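Local coordinates for protein salmonella plasmid virulence: SpvB (Salmonella typhimurium, PDB 6P0X) that probably transfers ADP-ribose to host actin as a full-length virulence toxin, blocking filament assembly, and is represented here by its N-terminal domain, at residues 71-76 with 111-116; 125-130 with 226-231; 136-139 with 145-148; 153-158 with 170-175. All blocks are in the same frame, centred on the assembly; numbering follows the deposited sequence.

Contact 1. Residues 71-76 with 111-116; sequences DEFLGP and TRYQPR
Phe73 on the two-residue strand 73-74 and Tyr113 near the end of strand 107-115 carry the contact from backbones that do not pair with each other; their CA atoms stay 8.7 Å apart and the side chains fill the gap. Strand 81-83 connects the two, pairing with strand 107-115 while Leu81 exchanges a backbone bond with Phe73. The rings form a T-shaped pair: the edge of Phe73 is directed at the face of Tyr113, with planes at 79° and centroids 5.4 Å apart. Phe73 CD2 lies 3.8 Å from Tyr113 CE2, and Phe73 CE2 reaches the hydroxyl end, 3.6 Å from Tyr113 OH. Trp137 meets both rings and extends the cluster. On the exposed margin, Glu72 and Arg116 approach through water. Water 1 donates to Glu72 OE2 at 2.6 Å and accepts from Arg116 NH1 at 3.0 Å, lying in the guanidinium plane. The Arg116 chain, straight as far as CD, bends there (chi3 -80°) and brings its head toward the acid. Glu72 OE1 is meanwhile held in a salt bridge by Arg59. The buried half therefore depends on aromatic packing, whereas charge attraction at the rim is probably softened by the bridging water.

Contact 2. Residues 125-130 with 226-231; sequences EYWVGN and YLWTSA
Trp127, the indole that meets Trp228 across this contact, donates from NE1 to Glu125 OE1 at 3.0 Å. The bond is bent, with 139° at the hydrogen; it uses the anti side of the carboxylate, and the acceptor is tilted out of the indole plane. Glu125 OE2 forms a salt bridge with Arg123, so one acid joins the indole to a guanidinium on the same strand. The backbone O of Glu125 also lies in plane at the indole edge. The face of Trp127 receives Trp228: Trp228 CH2 stands 4.1 Å from Trp127 CH2, over the rim of the six-membered ring. The two planes are inclined at 49°, an oblique meeting of benzo ends. Trp228 extends a long way to arrive, since the nearest CA atoms, those of Trp127 and Trp228, are 12.1 Å apart. Tyr99 stacks on Trp228, while Phe136 touches both indoles. Burial is small but wholly aromatic and apolar. Residues 226-229, which take helical angles, belong to the loop between strands 215-218 and 237-244. The arrangement is an aromatic cluster in which a loop from a distant part of the chain packs its tryptophan against the side chains of antiparallel strands 123-129 and 135-140.

Contact 3. Residues 136-139 with 145-148; sequences FWLL and ILHL
Leu138 and Leu148 face each other as an antiparallel non-hydrogen-bonded pair, and the tight side of the contact is built around them. Leu138 CD1 lies 3.7 Å from Leu148 CD2 and 3.8 Å from Leu146 CD1, so one methyl serves two neighbours on the opposing strand. Leu148 CD2 also touches Phe136 CD1 at 3.6 Å. Phe136 reaches that methyl with CG set between its backbone N and carbonyl carbon (chi1 56°), which swings the ring toward strand 146-149. Next along the strands, Leu139 and His147 form a hydrogen-bonded pair: Leu139 N to His147 O at 2.9 Å, nearly straight at 167°, and His147 N to Leu139 O at 2.8 Å. This is the register of a beta hairpin, strands 135-140 and 146-149, and CA-H...O contacts such as Leu138 CA to His147 O at 3.3 Å run beside its bonds. On the face bearing Leu139 and His147 the side chains meet less closely. They lie alongside, pointing the same way, with Leu139 CD2 and His147 CD2 4.2 Å apart. The partly exposed imidazole has both nitrogens bonded, ND1 to Ser174 and NE2 to Asp141 of the turn. Near that turn the Ile145 side chain, also partly exposed, turns off from strand 135-140.

Contact 4. Residues 153-158 with 170-175; sequences AAARLS and LVEESV
The carboxylate of Glu172 lies flat against the methyl of Ala155: Ala155 CB sits over one carboxylate face, 3.4 Å from Glu172 CD and almost straight above it. Glu172 OE2 is hydrogen-bonded to Thr152 OG1, and OE1 likewise has a partner just beyond the segment, so both oxygens of this buried acid are satisfied. The guanidinium of Arg156 is the other flat group; Ala153 N lies 3.8 Å above its plane, over its centre, and NE bonds Gly150 O. Glu172 reaches Ala155 through an extended chain, its CG roughly opposite the backbone N (chi1 -154°), and Ala155 CB also lies 3.7 Å from Glu172 CG. One backbone bond crosses, from Leu170 N to Ala155 O at 2.9 Å, with 161° at the hydrogen and nearly in line with the carbonyl. Leu170 CB and CG pack against the same oxygen, and the leucine goes on to line a pocket holding acrylic acid. Glu172 and Glu173 form a classic beta bulge opposite Leu148, and Glu173 receives the backbone N-H groups of Tyr226 and Leu227. The contact lies at the entry to the hairpin of strands 156-159 and 165-175. Strand 165-175 also pairs with strands 146-149 and 181-188, and Tyr186 of the latter packs against both Ala155 and Leu170.

One segment of each contact, and both of contact 3, lies on a run of antiparallel strands, 107-115, 123-129, 135-140, 146-149 and 165-175, each paired with the next. Contact 1 closes first along the chain; contacts 3 and 4 then follow in series within the span that contact 2 brackets. Centres of contacts 2 and 3, and of contacts 3 and 4, are 10 Å apart, whereas contacts 1 and 4 are 17 Å apart and do not touch. A probable backbone bond between Thr111 and Tyr126 ties contact 1 to contact 2, and Pro76 packs on Leu139 between contacts 1 and 3. Two hairpin contacts (3 and 4), an aromatic contact between non-paired segments (1) and a long-range loop contact (2) thus lie along neighbouring strands of this N-terminal domain, contact 4 contributing Leu170 to an acrylic acid pocket.

Contact 1. Residues 71-76 with 111-116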
loop_
_atom_site.group_PDB
_atom_site.type_symbol
_atom_site.label_atom_id
_atom_site.label_comp_id
_atom_site.label_asym_id
_atom_site.label_seq_id
_atom_site.Cartn_x
_atom_site.Cartn_y
_atom_site.Cartn_z
ATOM N N ASP A 71 12.487 -14.573 -13.122
ATOM C CA ASP A 71 12.379 -13.921 -11.824
ATOM C C ASP A 71 11.676 -14.811 -10.803
ATOM O O ASP A 71 10.782 -15.597 -11.133
ATOM C CB ASP A 71 11.611 -12.601 -11.929
ATOM C CG ASP A 71 12.410 -11.496 -12.605
ATOM O OD1 ASP A 71 13.610 -11.690 -12.903
ATOM O OD2 ASP A 71 11.828 -10.412 -12.816
ATOM N N GLU A 72 12.094 -14.672 -9.549
ATOM C CA GLU A 72 11.398 -15.232 -8.404
ATOM C C GLU A 72 10.596 -14.143 -7.704
ATOM O O GLU A 72 10.966 -12.966 -7.723
ATOM C CB GLU A 72 12.371 -15.868 -7.413
ATOM C CG GLU A 72 13.201 -16.994 -7.980
ATOM C CD GLU A 72 14.098 -17.613 -6.933
ATOM O OE1 GLU A 72 15.028 -16.923 -6.468
ATOM O OE2 GLU A 72 13.862 -18.780 -6.555
ATOM N N PHE A 73 9.491 -14.549 -7.085
ATOM C CA PHE A 73 8.629 -13.646 -6.338
ATOM C C PHE A 73 8.666 -13.989 -4.856
ATOM O O PHE A 73 9.044 -15.093 -4.457
ATOM C CB PHE A 73 7.188 -13.710 -6.848
ATOM C CG PHE A 73 7.044 -13.359 -8.295
ATOM C CD1 PHE A 73 6.983 -12.035 -8.697
ATOM C CD2 PHE A 73 6.972 -14.353 -9.258
ATOM C CE1 PHE A 73 6.851 -11.706 -10.034
ATOM C CE2 PHE A 73 6.841 -14.031 -10.596
ATOM C CZ PHE A 73 6.781 -12.704 -10.985
ATOM N N LEU A 74 8.285 -13.013 -4.039
ATOM C CA LEU A 74 8.196 -13.169 -2.595
ATOM C C LEU A 74 6.753 -12.981 -2.149
ATOM O O LEU A 74 6.066 -12.062 -2.610
ATOM C CB LEU A 74 9.097 -12.167 -1.866
ATOM C CG LEU A 74 10.588 -12.205 -2.204
ATOM C CD1 LEU A 74 11.318 -11.034 -1.556
ATOM C CD2 LEU A 74 11.193 -13.529 -1.770
ATOM N N GLY A 75 6.296 -13.853 -1.254
ATOM C CA GLY A 75 4.930 -13.821 -0.793
ATOM C C GLY A 75 4.691 -12.745 0.247
ATOM O O GLY A 75 5.565 -11.921 0.535
ATOM N N PRO A 76 3.500 -12.753 0.851
ATOM C CA PRO A 76 3.144 -11.683 1.801
ATOM C C PRO A 76 4.073 -11.576 2.998
ATOM O O PRO A 76 4.195 -10.490 3.576
ATOM C CB PRO A 76 1.720 -12.060 2.236
ATOM C CG PRO A 76 1.210 -12.953 1.154
ATOM C CD PRO A 76 2.397 -13.707 0.647
ATOM N N THR A 111 -1.619 -17.870 -12.844
ATOM C CA THR A 111 -0.604 -18.820 -12.406
ATOM C C THR A 111 -0.598 -18.871 -10.887
ATOM O O THR A 111 -0.400 -17.844 -10.232
ATOM C CB THR A 111 0.779 -18.420 -12.928
ATOM O OG1 THR A 111 0.717 -18.196 -14.343
ATOM C CG2 THR A 111 1.799 -19.511 -12.632
ATOM N N ARG A 112 -0.801 -20.058 -10.328
ATOM C CA ARG A 112 -0.764 -20.215 -8.882
ATOM C C ARG A 112 0.678 -20.292 -8.394
ATOM O O ARG A 112 1.512 -20.990 -8.979
ATOM C CB ARG A 112 -1.513 -21.477 -8.457
ATOM C CG ARG A 112 -1.347 -21.795 -6.980
ATOM C CD ARG A 112 -2.381 -22.780 -6.475
ATOM N NE ARG A 112 -2.278 -22.937 -5.028
ATOM C CZ ARG A 112 -2.819 -23.935 -4.337
ATOM N NH1 ARG A 112 -3.505 -24.888 -4.959
ATOM N NH2 ARG A 112 -2.666 -23.981 -3.020
ATOM N N TYR A 113 0.967 -19.577 -7.312
ATOM C CA TYR A 113 2.273 -19.609 -6.670
ATOM C C TYR A 113 2.119 -20.053 -5.224
ATOM O O TYR A 113 1.077 -19.837 -4.600
ATOM C CB TYR A 113 2.971 -18.240 -6.727
ATOM C CG TYR A 113 3.581 -17.920 -8.072
ATOM C CD1 TYR A 113 2.814 -17.401 -9.109
ATOM C CD2 TYR A 113 4.929 -18.146 -8.304
ATOM C CE1 TYR A 113 3.383 -17.113 -10.343
ATOM C CE2 TYR A 113 5.505 -17.863 -9.527
ATOM C CZ TYR A 113 4.731 -17.347 -10.542
ATOM O OH TYR A 113 5.318 -17.071 -11.754
ATOM N N GLN A 114 3.172 -20.666 -4.692
ATOM C CA GLN A 114 3.145 -21.175 -3.329
ATOM C C GLN A 114 4.540 -21.076 -2.742
ATOM O O GLN A 114 5.525 -20.994 -3.485
ATOM C CB GLN A 114 2.639 -22.624 -3.301
ATOM C CG GLN A 114 3.593 -23.632 -3.917
ATOM C CD GLN A 114 2.995 -25.019 -3.988
ATOM O OE1 GLN A 114 1.890 -25.197 -4.502
ATOM N NE2 GLN A 114 3.717 -26.011 -3.476
ATOM N N PRO A 115 4.672 -21.095 -1.416
ATOM C CA PRO A 115 6.007 -21.044 -0.810
ATOM C C PRO A 115 6.851 -22.253 -1.189
ATOM O O PRO A 115 6.367 -23.387 -1.228
ATOM C CB PRO A 115 5.719 -21.006 0.695
ATOM C CG PRO A 115 4.322 -20.509 0.805
ATOM C CD PRO A 115 3.601 -21.004 -0.407
ATOM N N ARG A 116 8.123 -21.989 -1.498
ATOM C CA ARG A 116 9.035 -23.054 -1.901
ATOM C C ARG A 116 9.346 -23.989 -0.738
ATOM O O ARG A 116 9.340 -25.214 -0.896
ATOM C CB ARG A 116 10.324 -22.452 -2.461
ATOM C CG ARG A 116 11.376 -23.482 -2.821
ATOM C CD ARG A 116 12.629 -22.823 -3.355
ATOM N NE ARG A 116 12.458 -22.462 -4.756
ATOM C CZ ARG A 116 12.902 -23.189 -5.775
ATOM N NH1 ARG A 116 12.694 -22.781 -7.019
ATOM N NH2 ARG A 116 13.542 -24.329 -5.550
HETATM O O HOH W 1 11.598 -20.035 -6.723
#

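Contact 2. Residues 125-130 with 226-231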
loop_
_atom_site.group_PDB
_atom_site.type_symbol
_atom_site.label_atom_id
_atom_site.label_comp_id
_atom_site.label_asym_id
_atom_site.label_seq_id
_atom_site.Cartn_x
_atom_site.Cartn_y
_atom_site.Cartn_z
ATOM N N GLU A 125 -2.292 -16.176 -6.449
ATOM C CA GLU A 125 -2.334 -16.247 -7.903
ATOM C C GLU A 125 -1.787 -14.971 -8.518
ATOM O O GLU A 125 -2.018 -13.868 -8.013
ATOM C CB GLU A 125 -3.756 -16.472 -8.411
ATOM C CG GLU A 125 -4.399 -17.738 -7.912
ATOM C CD GLU A 125 -5.853 -17.823 -8.299
ATOM O OE1 GLU A 125 -6.461 -16.753 -8.511
ATOM O OE2 GLU A 125 -6.386 -18.950 -8.387
ATOM N N TYR A 126 -1.080 -15.139 -9.627
ATOM C CA TYR A 126 -0.560 -14.049 -10.436
ATOM C C TYR A 126 -1.400 -13.988 -11.707
ATOM O O TYR A 126 -1.464 -14.971 -12.458
ATOM C CB TYR A 126 0.920 -14.289 -10.743
ATOM C CG TYR A 126 1.611 -13.195 -11.523
ATOM C CD1 TYR A 126 1.390 -11.855 -11.233
ATOM C CD2 TYR A 126 2.502 -13.506 -12.541
ATOM C CE1 TYR A 126 2.029 -10.858 -11.942
ATOM C CE2 TYR A 126 3.147 -12.515 -13.256
ATOM C CZ TYR A 126 2.907 -11.192 -12.953
ATOM O OH TYR A 126 3.548 -10.201 -13.662
ATOM N N TRP A 127 -2.066 -12.853 -11.923
ATOM C CA TRP A 127 -2.980 -12.643 -13.041
ATOM C C TRP A 127 -2.325 -11.712 -14.048
ATOM O O TRP A 127 -1.888 -10.612 -13.684
ATOM C CB TRP A 127 -4.302 -12.024 -12.573
ATOM C CG TRP A 127 -5.158 -12.911 -11.714
ATOM C CD1 TRP A 127 -4.800 -13.517 -10.542
ATOM C CD2 TRP A 127 -6.523 -13.277 -11.955
ATOM N NE1 TRP A 127 -5.857 -14.246 -10.046
ATOM C CE2 TRP A 127 -6.926 -14.116 -10.894
ATOM C CE3 TRP A 127 -7.443 -12.984 -12.970
ATOM C CZ2 TRP A 127 -8.207 -14.660 -10.816
ATOM C CZ3 TRP A 127 -8.716 -13.526 -12.891
ATOM C CH2 TRP A 127 -9.085 -14.357 -11.822
ATOM N N VAL A 128 -2.267 -12.144 -15.307
ATOM C CA VAL A 128 -1.711 -11.339 -16.390
ATOM C C VAL A 128 -2.762 -11.214 -17.485
ATOM O O VAL A 128 -3.267 -12.226 -17.985
ATOM C CB VAL A 128 -0.409 -11.952 -16.943
ATOM C CG1 VAL A 128 0.165 -11.078 -18.057
ATOM C CG2 VAL A 128 0.611 -12.134 -15.826
ATOM N N GLY A 129 -3.075 -9.979 -17.866
ATOM C CA GLY A 129 -4.077 -9.755 -18.897
ATOM C C GLY A 129 -3.585 -10.239 -20.249
ATOM O O GLY A 129 -2.495 -9.869 -20.699
ATOM N N ASN A 130 -4.398 -11.064 -20.913
ATOM C CA ASN A 130 -4.025 -11.588 -22.222
ATOM C C ASN A 130 -4.092 -10.534 -23.321
ATOM O O ASN A 130 -3.544 -10.758 -24.407
ATOM C CB ASN A 130 -4.918 -12.779 -22.583
ATOM C CG ASN A 130 -4.579 -14.029 -21.780
ATOM O OD1 ASN A 130 -3.426 -14.249 -21.405
ATOM N ND2 ASN A 130 -5.588 -14.854 -21.514
ATOM N N TYR A 226 -14.628 -4.608 -5.448
ATOM C CA TYR A 226 -14.982 -3.484 -6.312
ATOM C C TYR A 226 -14.005 -3.343 -7.472
ATOM O O TYR A 226 -14.403 -2.996 -8.591
ATOM C CB TYR A 226 -15.025 -2.184 -5.510
ATOM C CG TYR A 226 -15.939 -2.194 -4.305
ATOM C CD1 TYR A 226 -17.296 -2.472 -4.434
ATOM C CD2 TYR A 226 -15.449 -1.892 -3.041
ATOM C CE1 TYR A 226 -18.136 -2.469 -3.330
ATOM C CE2 TYR A 226 -16.278 -1.882 -1.935
ATOM C CZ TYR A 226 -17.618 -2.172 -2.083
ATOM O OH TYR A 226 -18.438 -2.163 -0.978
ATOM N N LEU A 227 -12.724 -3.615 -7.230
ATOM C CA LEU A 227 -11.711 -3.376 -8.249
ATOM C C LEU A 227 -11.777 -4.375 -9.396
ATOM O O LEU A 227 -11.049 -4.202 -10.381
ATOM C CB LEU A 227 -10.319 -3.393 -7.613
ATOM C CG LEU A 227 -10.053 -2.243 -6.640
ATOM C CD1 LEU A 227 -8.686 -2.382 -5.991
ATOM C CD2 LEU A 227 -10.189 -0.898 -7.342
ATOM N N TRP A 228 -12.619 -5.407 -9.296
ATOM C CA TRP A 228 -12.903 -6.234 -10.465
ATOM C C TRP A 228 -13.555 -5.407 -11.566
ATOM O O TRP A 228 -13.260 -5.591 -12.753
ATOM C CB TRP A 228 -13.823 -7.401 -10.095
ATOM C CG TRP A 228 -13.209 -8.549 -9.330
ATOM C CD1 TRP A 228 -13.732 -9.156 -8.226
ATOM C CD2 TRP A 228 -11.990 -9.247 -9.630
ATOM N NE1 TRP A 228 -12.914 -10.175 -7.811
ATOM C CE2 TRP A 228 -11.837 -10.253 -8.654
ATOM C CE3 TRP A 228 -11.010 -9.114 -10.620
ATOM C CZ2 TRP A 228 -10.748 -11.123 -8.639
ATOM C CZ3 TRP A 228 -9.928 -9.980 -10.603
ATOM C CH2 TRP A 228 -9.808 -10.972 -9.620
ATOM N N THR A 229 -14.437 -4.483 -11.186
ATOM C CA THR A 229 -15.272 -3.743 -12.124
ATOM C C THR A 229 -14.653 -2.417 -12.553
ATOM O O THR A 229 -14.600 -2.114 -13.749
ATOM C CB THR A 229 -16.645 -3.494 -11.496
ATOM O OG1 THR A 229 -17.306 -4.746 -11.288
ATOM C CG2 THR A 229 -17.496 -2.611 -12.394
ATOM N N SER A 230 -14.185 -1.617 -11.599
ATOM C CA SER A 230 -13.742 -0.261 -11.875
ATOM C C SER A 230 -12.349 -0.035 -11.306
ATOM O O SER A 230 -11.842 -0.816 -10.497
ATOM C CB SER A 230 -14.716 0.764 -11.287
ATOM O OG SER A 230 -15.024 0.434 -9.944
ATOM N N ALA A 231 -11.734 1.066 -11.742
ATOM C CA ALA A 231 -10.416 1.434 -11.243
ATOM C C ALA A 231 -10.496 2.087 -9.871
ATOM O O ALA A 231 -9.537 2.009 -9.094
ATOM C CB ALA A 231 -9.716 2.367 -12.233
#

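Contact 3. Residues 136-139 with 145-148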
loop_
_atom_site.group_PDB
_atom_site.type_symbol
_atom_site.label_atom_id
_atom_site.label_comp_id
_atom_site.label_asym_id
_atom_site.label_seq_id
_atom_site.Cartn_x
_atom_site.Cartn_y
_atom_site.Cartn_z
ATOM N N PHE A 136 -1.371 -8.371 -11.868
ATOM C CA PHE A 136 -1.663 -8.119 -10.459
ATOM C C PHE A 136 -1.716 -9.458 -9.729
ATOM O O PHE A 136 -1.564 -10.521 -10.337
ATOM C CB PHE A 136 -2.967 -7.333 -10.295
ATOM C CG PHE A 136 -4.156 -7.982 -10.948
ATOM C CD1 PHE A 136 -4.928 -8.903 -10.256
ATOM C CD2 PHE A 136 -4.508 -7.664 -12.251
ATOM C CE1 PHE A 136 -6.028 -9.496 -10.851
ATOM C CE2 PHE A 136 -5.603 -8.256 -12.850
ATOM C CZ PHE A 136 -6.363 -9.172 -12.148
ATOM N N TRP A 137 -1.918 -9.408 -8.413
ATOM C CA TRP A 137 -1.946 -10.616 -7.600
ATOM C C TRP A 137 -3.260 -10.721 -6.835
ATOM O O TRP A 137 -3.855 -9.712 -6.442
ATOM C CB TRP A 137 -0.762 -10.658 -6.617
ATOM C CG TRP A 137 0.565 -10.846 -7.293
ATOM C CD1 TRP A 137 1.294 -9.890 -7.941
ATOM C CD2 TRP A 137 1.319 -12.062 -7.395
ATOM N NE1 TRP A 137 2.454 -10.435 -8.438
ATOM C CE2 TRP A 137 2.494 -11.766 -8.116
ATOM C CE3 TRP A 137 1.117 -13.371 -6.946
ATOM C CZ2 TRP A 137 3.462 -12.730 -8.398
ATOM C CZ3 TRP A 137 2.079 -14.327 -7.226
ATOM C CH2 TRP A 137 3.236 -14.002 -7.946
ATOM N N LEU A 138 -3.697 -11.961 -6.619
ATOM C CA LEU A 138 -4.912 -12.264 -5.869
ATOM C C LEU A 138 -4.571 -13.274 -4.784
ATOM O O LEU A 138 -4.040 -14.349 -5.080
ATOM C CB LEU A 138 -6.007 -12.818 -6.785
ATOM C CG LEU A 138 -7.361 -13.093 -6.128
ATOM C CD1 LEU A 138 -8.078 -11.793 -5.784
ATOM C CD2 LEU A 138 -8.224 -13.962 -7.025
ATOM N N LEU A 139 -4.881 -12.935 -3.535
ATOM C CA LEU A 139 -4.533 -13.763 -2.388
ATOM C C LEU A 139 -5.781 -14.121 -1.592
ATOM O O LEU A 139 -6.510 -13.234 -1.145
ATOM C CB LEU A 139 -3.532 -13.047 -1.474
ATOM C CG LEU A 139 -3.278 -13.741 -0.130
ATOM C CD1 LEU A 139 -2.639 -15.104 -0.348
ATOM C CD2 LEU A 139 -2.412 -12.886 0.778
ATOM N N ILE A 145 -10.127 -14.167 3.853
ATOM C CA ILE A 145 -10.197 -12.828 3.281
ATOM C C ILE A 145 -9.555 -12.848 1.903
ATOM O O ILE A 145 -8.515 -13.487 1.693
ATOM C CB ILE A 145 -9.520 -11.802 4.208
ATOM C CG1 ILE A 145 -10.173 -11.832 5.590
ATOM C CG2 ILE A 145 -9.608 -10.405 3.617
ATOM C CD1 ILE A 145 -9.294 -11.280 6.684
ATOM N N LEU A 146 -10.174 -12.153 0.954
ATOM C CA LEU A 146 -9.701 -12.110 -0.421
ATOM C C LEU A 146 -9.095 -10.740 -0.698
ATOM O O LEU A 146 -9.740 -9.712 -0.459
ATOM C CB LEU A 146 -10.848 -12.406 -1.391
ATOM C CG LEU A 146 -10.490 -12.612 -2.862
ATOM C CD1 LEU A 146 -9.625 -13.853 -3.019
ATOM C CD2 LEU A 146 -11.748 -12.723 -3.710
ATOM N N HIS A 147 -7.864 -10.730 -1.212
ATOM C CA HIS A 147 -7.087 -9.513 -1.415
ATOM C C HIS A 147 -6.700 -9.388 -2.879
ATOM O O HIS A 147 -6.172 -10.336 -3.471
ATOM C CB HIS A 147 -5.800 -9.506 -0.577
ATOM C CG HIS A 147 -6.008 -9.752 0.884
ATOM N ND1 HIS A 147 -6.225 -8.735 1.788
ATOM C CD2 HIS A 147 -5.997 -10.900 1.604
ATOM C CE1 HIS A 147 -6.353 -9.246 3.001
ATOM N NE2 HIS A 147 -6.221 -10.558 2.916
ATOM N N LEU A 148 -6.945 -8.216 -3.450
ATOM C CA LEU A 148 -6.330 -7.796 -4.699
ATOM C C LEU A 148 -5.149 -6.898 -4.361
ATOM O O LEU A 148 -5.313 -5.894 -3.645
ATOM C CB LEU A 148 -7.326 -7.056 -5.589
ATOM C CG LEU A 148 -8.168 -7.913 -6.532
ATOM C CD1 LEU A 148 -9.209 -7.056 -7.230
ATOM C CD2 LEU A 148 -7.267 -8.603 -7.542
#

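Contact 4. Residues 153-158 with 170-175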
loop_
_atom_site.group_PDB
_atom_site.type_symbol
_atom_site.label_atom_id
_atom_site.label_comp_id
_atom_site.label_asym_id
_atom_site.label_seq_id
_atom_site.Cartn_x
_atom_site.Cartn_y
_atom_site.Cartn_z
ATOM N N ALA A 153 -2.220 0.592 -11.506
ATOM C CA ALA A 153 -0.854 1.101 -11.492
ATOM C C ALA A 153 -0.586 1.993 -10.289
ATOM O O ALA A 153 0.568 2.122 -9.870
ATOM C CB ALA A 153 -0.564 1.869 -12.784
ATOM N N ALA A 154 -1.629 2.600 -9.719
ATOM C CA ALA A 154 -1.432 3.448 -8.552
ATOM C C ALA A 154 -0.954 2.643 -7.353
ATOM O O ALA A 154 -0.271 3.183 -6.476
ATOM C CB ALA A 154 -2.726 4.191 -8.221
ATOM N N ALA A 155 -1.298 1.355 -7.295
ATOM C CA ALA A 155 -0.865 0.475 -6.217
ATOM C C ALA A 155 0.296 -0.423 -6.634
ATOM O O ALA A 155 0.463 -1.519 -6.084
ATOM C CB ALA A 155 -2.037 -0.366 -5.714
ATOM N N ARG A 156 1.109 0.025 -7.590
ATOM C CA ARG A 156 2.248 -0.738 -8.084
ATOM C C ARG A 156 3.500 0.122 -8.026
ATOM O O ARG A 156 3.502 1.257 -8.511
ATOM C CB ARG A 156 2.022 -1.204 -9.522
ATOM C CG ARG A 156 1.288 -2.512 -9.665
ATOM C CD ARG A 156 1.112 -2.840 -11.137
ATOM N NE ARG A 156 -0.268 -3.199 -11.428
ATOM C CZ ARG A 156 -0.907 -2.889 -12.549
ATOM N NH1 ARG A 156 -0.290 -2.204 -13.501
ATOM N NH2 ARG A 156 -2.166 -3.266 -12.714
ATOM N N LEU A 157 4.566 -0.434 -7.461
ATOM C CA LEU A 157 5.882 0.196 -7.475
ATOM C C LEU A 157 6.574 -0.300 -8.739
ATOM O O LEU A 157 7.013 -1.448 -8.801
ATOM C CB LEU A 157 6.660 -0.167 -6.215
ATOM C CG LEU A 157 7.731 0.789 -5.694
ATOM C CD1 LEU A 157 7.093 2.076 -5.250
ATOM C CD2 LEU A 157 8.484 0.159 -4.538
ATOM N N SER A 158 6.652 0.554 -9.761
ATOM C CA SER A 158 7.083 0.129 -11.085
ATOM C C SER A 158 8.146 1.063 -11.650
ATOM O O SER A 158 8.254 2.230 -11.261
ATOM C CB SER A 158 5.896 0.065 -12.052
ATOM O OG SER A 158 4.830 -0.678 -11.489
ATOM N N LEU A 170 1.184 -3.701 -4.253
ATOM C CA LEU A 170 0.704 -3.342 -2.927
ATOM C C LEU A 170 -0.762 -3.724 -2.778
ATOM O O LEU A 170 -1.542 -3.607 -3.729
ATOM C CB LEU A 170 0.879 -1.839 -2.695
ATOM C CG LEU A 170 2.252 -1.258 -3.043
ATOM C CD1 LEU A 170 2.276 0.240 -2.804
ATOM C CD2 LEU A 170 3.344 -1.939 -2.236
ATOM N N VAL A 171 -1.134 -4.179 -1.576
ATOM C CA VAL A 171 -2.520 -4.569 -1.341
ATOM C C VAL A 171 -3.423 -3.378 -1.610
ATOM O O VAL A 171 -3.193 -2.265 -1.115
ATOM C CB VAL A 171 -2.708 -5.130 0.078
ATOM C CG1 VAL A 171 -2.356 -4.099 1.147
ATOM C CG2 VAL A 171 -4.140 -5.618 0.258
ATOM N N GLU A 172 -4.434 -3.594 -2.436
ATOM C CA GLU A 172 -5.308 -2.518 -2.864
ATOM C C GLU A 172 -6.743 -2.698 -2.416
ATOM O O GLU A 172 -7.422 -1.699 -2.161
ATOM C CB GLU A 172 -5.264 -2.372 -4.394
ATOM C CG GLU A 172 -5.608 -0.977 -4.888
ATOM C CD GLU A 172 -5.357 -0.806 -6.374
ATOM O OE1 GLU A 172 -4.909 -1.777 -7.019
ATOM O OE2 GLU A 172 -5.609 0.300 -6.896
ATOM N N GLU A 173 -7.227 -3.933 -2.300
ATOM C CA GLU A 173 -8.569 -4.114 -1.759
ATOM C C GLU A 173 -8.672 -5.465 -1.070
ATOM O O GLU A 173 -8.118 -6.457 -1.544
ATOM C CB GLU A 173 -9.644 -3.998 -2.845
ATOM C CG GLU A 173 -11.060 -4.159 -2.311
ATOM C CD GLU A 173 -12.115 -4.155 -3.402
ATOM O OE1 GLU A 173 -13.316 -4.228 -3.064
ATOM O OE2 GLU A 173 -11.746 -4.094 -4.595
ATOM N N SER A 174 -9.380 -5.490 0.057
ATOM C CA SER A 174 -9.640 -6.713 0.801
ATOM C C SER A 174 -11.133 -6.839 1.052
ATOM O O SER A 174 -11.810 -5.839 1.308
ATOM C CB SER A 174 -8.888 -6.728 2.135
ATOM O OG SER A 174 -7.518 -6.436 1.944
ATOM N N VAL A 175 -11.641 -8.068 0.985
ATOM C CA VAL A 175 -13.058 -8.334 1.213
ATOM C C VAL A 175 -13.199 -9.594 2.056
ATOM O O VAL A 175 -12.457 -10.568 1.873
ATOM C CB VAL A 175 -13.848 -8.459 -0.111
ATOM C CG1 VAL A 175 -13.480 -9.737 -0.862
ATOM C CG2 VAL A 175 -15.344 -8.407 0.158
#